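Local structure of NAD nucleotidase (Haemophilus influenzae, 3ZTV) at residues A154-D159 against N196-L201; D70-T75 against N102-A107. The protein degrades NAD to adenosine and nicotinamide riboside, acting as a zinc-dependent nucleotidase and pyrophosphatase of the 5'-nucleotidase family. All blocks are in the same frame, centred on the assembly; numbering follows the deposited sequence.

Contact 1: A154-D159 against N196-L201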
loop_
_atom_site.group_PDB
_atom_site.type_symbol
_atom_site.label_atom_id
_atom_site.label_comp_id
_atom_site.label_asym_id
_atom_site.label_seq_id
_atom_site.Cartn_x
_atom_site.Cartn_y
_atom_site.Cartn_z
ATOM N N ALA A 154 12.658 -4.485 -20.572
ATOM C CA ALA A 154 12.914 -4.406 -19.140
ATOM C C ALA A 154 12.427 -5.659 -18.432
ATOM O O ALA A 154 11.393 -6.234 -18.794
ATOM C CB ALA A 154 12.236 -3.175 -18.556
ATOM N N ILE A 155 13.178 -6.079 -17.417
ATOM C CA ILE A 155 12.728 -7.144 -16.540
ATOM C C ILE A 155 12.789 -6.658 -15.090
ATOM O O ILE A 155 13.793 -6.090 -14.653
ATOM C CB ILE A 155 13.522 -8.447 -16.761
ATOM C CG1 ILE A 155 12.982 -9.562 -15.859
ATOM C CG2 ILE A 155 15.004 -8.223 -16.586
ATOM C CD1 ILE A 155 13.415 -10.959 -16.276
ATOM N N ILE A 156 11.691 -6.858 -14.370
ATOM C CA ILE A 156 11.508 -6.373 -13.002
ATOM C C ILE A 156 11.364 -7.582 -12.082
ATOM O O ILE A 156 10.614 -8.504 -12.397
ATOM C CB ILE A 156 10.208 -5.535 -12.893
ATOM C CG1 ILE A 156 10.223 -4.344 -13.849
ATOM C CG2 ILE A 156 9.951 -5.062 -11.463
ATOM C CD1 ILE A 156 8.847 -3.772 -14.073
ATOM N N GLY A 157 12.065 -7.599 -10.947
ATOM C CA GLY A 157 11.901 -8.687 -9.998
ATOM C C GLY A 157 10.878 -8.344 -8.929
ATOM O O GLY A 157 10.693 -7.166 -8.609
ATOM N N LEU A 158 10.244 -9.353 -8.335
ATOM C CA LEU A 158 9.222 -9.117 -7.312
ATOM C C LEU A 158 9.089 -10.316 -6.377
ATOM O O LEU A 158 9.131 -11.463 -6.836
ATOM C CB LEU A 158 7.862 -8.832 -7.976
ATOM C CG LEU A 158 6.830 -8.010 -7.189
ATOM C CD1 LEU A 158 7.230 -6.542 -7.111
ATOM C CD2 LEU A 158 5.446 -8.138 -7.837
ATOM N N ASP A 159 8.877 -10.051 -5.088
ATOM C CA ASP A 159 8.692 -11.112 -4.092
ATOM C C ASP A 159 7.334 -11.023 -3.423
ATOM O O ASP A 159 6.697 -9.963 -3.393
ATOM C CB ASP A 159 9.774 -10.996 -3.013
ATOM C CG ASP A 159 10.151 -12.338 -2.365
ATOM O OD1 ASP A 159 9.449 -13.365 -2.522
ATOM O OD2 ASP A 159 11.195 -12.350 -1.656
ATOM N N ASN A 196 8.546 -0.405 -24.139
ATOM C CA ASN A 196 7.167 -0.862 -24.223
ATOM C C ASN A 196 7.063 -2.384 -24.153
ATOM O O ASN A 196 6.018 -2.949 -24.459
ATOM C CB ASN A 196 6.478 -0.313 -25.486
ATOM C CG ASN A 196 7.160 -0.754 -26.774
ATOM O OD1 ASN A 196 7.818 -1.793 -26.831
ATOM N ND2 ASN A 196 6.992 0.039 -27.830
ATOM N N LYS A 197 8.148 -3.026 -23.720
ATOM C CA LYS A 197 8.199 -4.470 -23.550
ATOM C C LYS A 197 8.758 -4.719 -22.156
ATOM O O LYS A 197 9.917 -4.381 -21.864
ATOM C CB LYS A 197 9.091 -5.088 -24.619
ATOM C CG LYS A 197 8.530 -4.908 -26.023
ATOM C CD LYS A 197 9.507 -5.403 -27.079
ATOM C CE LYS A 197 10.603 -4.398 -27.355
ATOM N NZ LYS A 197 10.054 -3.207 -28.062
ATOM N N ILE A 198 7.920 -5.294 -21.290
ATOM C CA ILE A 198 8.255 -5.443 -19.873
ATOM C C ILE A 198 7.875 -6.833 -19.368
ATOM O O ILE A 198 6.729 -7.288 -19.542
ATOM C CB ILE A 198 7.575 -4.352 -19.014
ATOM C CG1 ILE A 198 8.006 -2.961 -19.505
ATOM C CG2 ILE A 198 7.921 -4.528 -17.544
ATOM C CD1 ILE A 198 7.441 -1.785 -18.702
ATOM N N ILE A 199 8.858 -7.493 -18.753
ATOM C CA ILE A 199 8.697 -8.811 -18.163
ATOM C C ILE A 199 8.770 -8.665 -16.649
ATOM O O ILE A 199 9.658 -7.980 -16.130
ATOM C CB ILE A 199 9.855 -9.747 -18.575
ATOM C CG1 ILE A 199 10.037 -9.769 -20.093
ATOM C CG2 ILE A 199 9.660 -11.156 -17.992
ATOM C CD1 ILE A 199 8.848 -10.252 -20.839
ATOM N N LEU A 200 7.838 -9.293 -15.942
ATOM C CA LEU A 200 7.865 -9.308 -14.483
ATOM C C LEU A 200 8.203 -10.737 -14.030
ATOM O O LEU A 200 7.497 -11.694 -14.367
ATOM C CB LEU A 200 6.502 -8.872 -13.945
ATOM C CG LEU A 200 6.342 -8.787 -12.430
ATOM C CD1 LEU A 200 7.225 -7.682 -11.876
ATOM C CD2 LEU A 200 4.887 -8.549 -12.059
ATOM N N LEU A 201 9.306 -10.869 -13.302
ATOM C CA LEU A 201 9.780 -12.139 -12.752
ATOM C C LEU A 201 9.392 -12.122 -11.273
ATOM O O LEU A 201 10.046 -11.463 -10.449
ATOM C CB LEU A 201 11.295 -12.248 -12.936
ATOM C CG LEU A 201 11.963 -13.545 -12.483
ATOM C CD1 LEU A 201 11.359 -14.771 -13.171
ATOM C CD2 LEU A 201 13.459 -13.486 -12.711
#
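Ala154, Ile155, Ile156 and Gly157 pair in parallel register with Ile198, Ile199, Leu200 and Leu201, as neighbouring strands of one of the two sheets of the calcineurin-like phosphoesterase domain. The connection between them includes helix 179-191, which packs on this sheet, so the two strands form the parallel pair of a beta-alpha-beta crossover. The ladder is regular in its middle: Ile199 N donates to Ala154 O (2.8 Å), Ile156 N to Ile199 O, and Leu201 N to Ile156 O (2.9 Å).

Packing is tightest on the face carrying Ile156 and Leu200, where Met186 and Leu190 of helix 179-191 lie on Ile156. The two branches of Ile156 divide between neighbours of the other strand. CD1 lies 3.7 Å from Ile198 CG2, whereas CG2, anti to the backbone N, meets Leu200 CD1 at 3.8 Å. That same Leu200 methyl also touches Ile156 O and Leu158 CB. Across the sheet, Ile155 (chi1 -178°) extends CD1 over the other strand, 4.1 Å from Ile199 CG2 and slightly farther from Leu201 CB. Leu66 of strand 63-67 touches both Ile155 and Leu201 there, joining the two sheets.

Toward Asn196 the contact thins out. Lys197 gives only its carbonyl to the ladder, accepting from Ala154 N, and its side chain leads away to a salt bridge with Glu151. Asn196, partly exposed, makes no contact with the other strand, but its OD1 accepts from Lys197 NZ, which is thus held by Asn196 and Glu151 together.

The pairing runs on to His203, and Thr99 OG1 makes weak hydrogen bonds with Leu158 N and Leu201 O. The last bond between the two segments is bent: Leu158 N reaches Leu201 O at 3.0 Å with an N-H...O angle of 131°.

Contact 2: D70-T75 against N102-A107. With ZN (zinc ion), chain B; ZN (zinc ion), chain C.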
loop_
_atom_site.group_PDB
_atom_site.type_symbol
_atom_site.label_atom_id
_atom_site.label_comp_id
_atom_site.label_asym_id
_atom_site.label_seq_id
_atom_site.Cartn_x
_atom_site.Cartn_y
_atom_site.Cartn_z
ATOM N N ASP A 70 12.837 -19.186 -4.740
ATOM C CA ASP A 70 12.919 -20.391 -3.900
ATOM C C ASP A 70 13.869 -21.430 -4.515
ATOM O O ASP A 70 13.512 -22.600 -4.770
ATOM C CB ASP A 70 11.552 -21.023 -3.649
ATOM C CG ASP A 70 10.744 -20.326 -2.557
ATOM O OD1 ASP A 70 11.226 -19.363 -1.912
ATOM O OD2 ASP A 70 9.597 -20.781 -2.356
ATOM N N ALA A 71 15.092 -20.977 -4.744
ATOM C CA ALA A 71 16.191 -21.856 -5.072
ATOM C C ALA A 71 16.510 -22.756 -3.887
ATOM O O ALA A 71 16.844 -23.923 -4.078
ATOM C CB ALA A 71 17.408 -21.035 -5.453
ATOM N N ILE A 72 16.408 -22.217 -2.670
ATOM C CA ILE A 72 16.906 -22.924 -1.484
ATOM C C ILE A 72 15.838 -23.418 -0.518
ATOM O O ILE A 72 14.735 -22.861 -0.456
ATOM C CB ILE A 72 17.945 -22.077 -0.701
ATOM C CG1 ILE A 72 17.356 -20.732 -0.252
ATOM C CG2 ILE A 72 19.211 -21.902 -1.528
ATOM C CD1 ILE A 72 18.223 -20.041 0.794
ATOM N N THR A 73 16.210 -24.470 0.220
ATOM C CA THR A 73 15.457 -25.132 1.295
ATOM C C THR A 73 14.523 -26.187 0.745
ATOM O O THR A 73 13.789 -25.947 -0.218
ATOM C CB THR A 73 14.696 -24.184 2.278
ATOM O OG1 THR A 73 13.448 -23.761 1.708
ATOM C CG2 THR A 73 15.545 -22.989 2.675
ATOM N N GLY A 74 14.574 -27.373 1.345
ATOM C CA GLY A 74 13.687 -28.461 0.989
ATOM C C GLY A 74 14.345 -29.830 1.033
ATOM O O GLY A 74 13.639 -30.835 1.061
ATOM N N THR A 75 15.678 -29.865 1.010
ATOM C CA THR A 75 16.432 -31.122 1.093
ATOM C C THR A 75 17.746 -30.875 1.828
ATOM O O THR A 75 18.118 -29.730 2.100
ATOM C CB THR A 75 16.812 -31.677 -0.293
ATOM O OG1 THR A 75 17.923 -30.931 -0.793
ATOM C CG2 THR A 75 15.634 -31.626 -1.283
ATOM N N ASN A 102 10.434 -16.462 -1.030
ATOM C CA ASN A 102 10.210 -16.335 0.400
ATOM C C ASN A 102 11.209 -17.153 1.199
ATOM O O ASN A 102 11.722 -16.693 2.228
ATOM C CB ASN A 102 8.764 -16.662 0.819
ATOM C CG ASN A 102 8.291 -18.022 0.339
ATOM O OD1 ASN A 102 8.455 -18.359 -0.820
ATOM N ND2 ASN A 102 7.682 -18.793 1.220
ATOM N N HIS A 103 11.526 -18.352 0.733
ATOM C CA HIS A 103 12.433 -19.218 1.484
ATOM C C HIS A 103 13.884 -18.764 1.432
ATOM O O HIS A 103 14.703 -19.215 2.230
ATOM C CB HIS A 103 12.294 -20.674 1.045
ATOM C CG HIS A 103 11.061 -21.335 1.564
ATOM N ND1 HIS A 103 9.883 -21.382 0.860
ATOM C CD2 HIS A 103 10.827 -21.985 2.728
ATOM C CE1 HIS A 103 8.975 -22.037 1.561
ATOM N NE2 HIS A 103 9.522 -22.403 2.706
ATOM N N GLU A 104 14.208 -17.850 0.525
ATOM C CA GLU A 104 15.538 -17.264 0.510
ATOM C C GLU A 104 15.886 -16.599 1.850
ATOM O O GLU A 104 17.065 -16.424 2.162
ATOM C CB GLU A 104 15.677 -16.264 -0.645
ATOM C CG GLU A 104 16.297 -16.857 -1.920
ATOM C CD GLU A 104 15.415 -17.869 -2.625
ATOM O OE1 GLU A 104 14.236 -17.558 -2.880
ATOM O OE2 GLU A 104 15.891 -18.974 -2.951
ATOM N N PHE A 105 14.871 -16.252 2.645
ATOM C CA PHE A 105 15.086 -15.614 3.945
ATOM C C PHE A 105 14.931 -16.560 5.153
ATOM O O PHE A 105 14.968 -16.099 6.296
ATOM C CB PHE A 105 14.157 -14.399 4.096
ATOM C CG PHE A 105 14.541 -13.241 3.220
ATOM C CD1 PHE A 105 15.531 -12.357 3.617
ATOM C CD2 PHE A 105 13.922 -13.038 1.991
ATOM C CE1 PHE A 105 15.895 -11.284 2.814
ATOM C CE2 PHE A 105 14.285 -11.969 1.181
ATOM C CZ PHE A 105 15.267 -11.089 1.599
ATOM N N ASP A 106 14.765 -17.864 4.914
ATOM C CA ASP A 106 14.513 -18.814 6.014
ATOM C C ASP A 106 15.611 -18.861 7.081
ATOM O O ASP A 106 15.322 -19.143 8.247
ATOM C CB ASP A 106 14.302 -20.230 5.479
ATOM C CG ASP A 106 12.892 -20.467 4.961
ATOM O OD1 ASP A 106 12.091 -19.496 4.860
ATOM O OD2 ASP A 106 12.596 -21.637 4.639
ATOM N N ALA A 107 16.854 -18.613 6.679
ATOM C CA ALA A 107 17.983 -18.599 7.609
ATOM C C ALA A 107 18.484 -17.168 7.828
ATOM O O ALA A 107 19.673 -16.937 8.058
ATOM C CB ALA A 107 19.104 -19.525 7.111
HETATM ZN ZN ZN B . 7.830 -19.553 -2.361
HETATM ZN ZN ZN C . 8.361 -22.623 -3.213
HETATM O O HOH W 1 7.002 -21.379 -2.281
#
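The imidazole of His103 meets the carboxylate of Asp70 edge-on: ND1 donates to Asp70 OD2 (3.3 Å), which lies near the ring plane. The carboxylate is turned against the ring, so ND1 reaches OD2 from 54° above the carboxylate plane. Thr73 OG1 and Ile72 O approach the ring obliquely. Asp70 OD1, meanwhile, accepts from His103 N at 2.8 Å on its syn side, so one residue holds both carboxylate oxygens.

OD2 also bridges the two metals, 2.1 Å from the zinc of chain B and 2.4 Å from that of chain C. A water joins the same pair of ions. Asn102 and Asp226 complete the site of the chain B zinc, Asp20 and His22 that of the chain C zinc.

Behind this cluster, Glu104 bends at its second torsion (chi2 69°) and brings its carboxylate to the backbone of the loop 70-72. OE1 takes Asp70 N at 2.8 Å on the syn lone pair and also Gly101 N; OE2 takes Ile72 N at 3.3 Å, nearly along its C-O axis, and Ala71 N weakly. Glu104 is therefore a second-shell residue that fixes the backbone of the bridging ligand.

Its OE1 comes within 3.6 Å of Asp70 OD1, a closeness of like charges that the zinc ions and the surrounding N-H groups probably offset.

Overall arrangement
Both contacts are buried, yet they use different elements of the phosphoesterase domain. Contact 1 lies within the six-stranded sheet, about 24 Å from the centre of the chain, and combines a backbone ladder with aliphatic layers. Contact 2, about 9 Å from that centre, joins the loops after strands 63-67 and 97-99 of the seven-stranded sheet through carboxylates, an imidazole and metal. Their centres are 22 Å apart, but the ends converge: Asp159 OD1 comes within 3.6 Å of Asn102 N, and His203, at the end of strand 198-203, touches Asp70 and Asn102. The apolar strand pair thus runs toward the polar zinc site, which it meets through the residues at its far end.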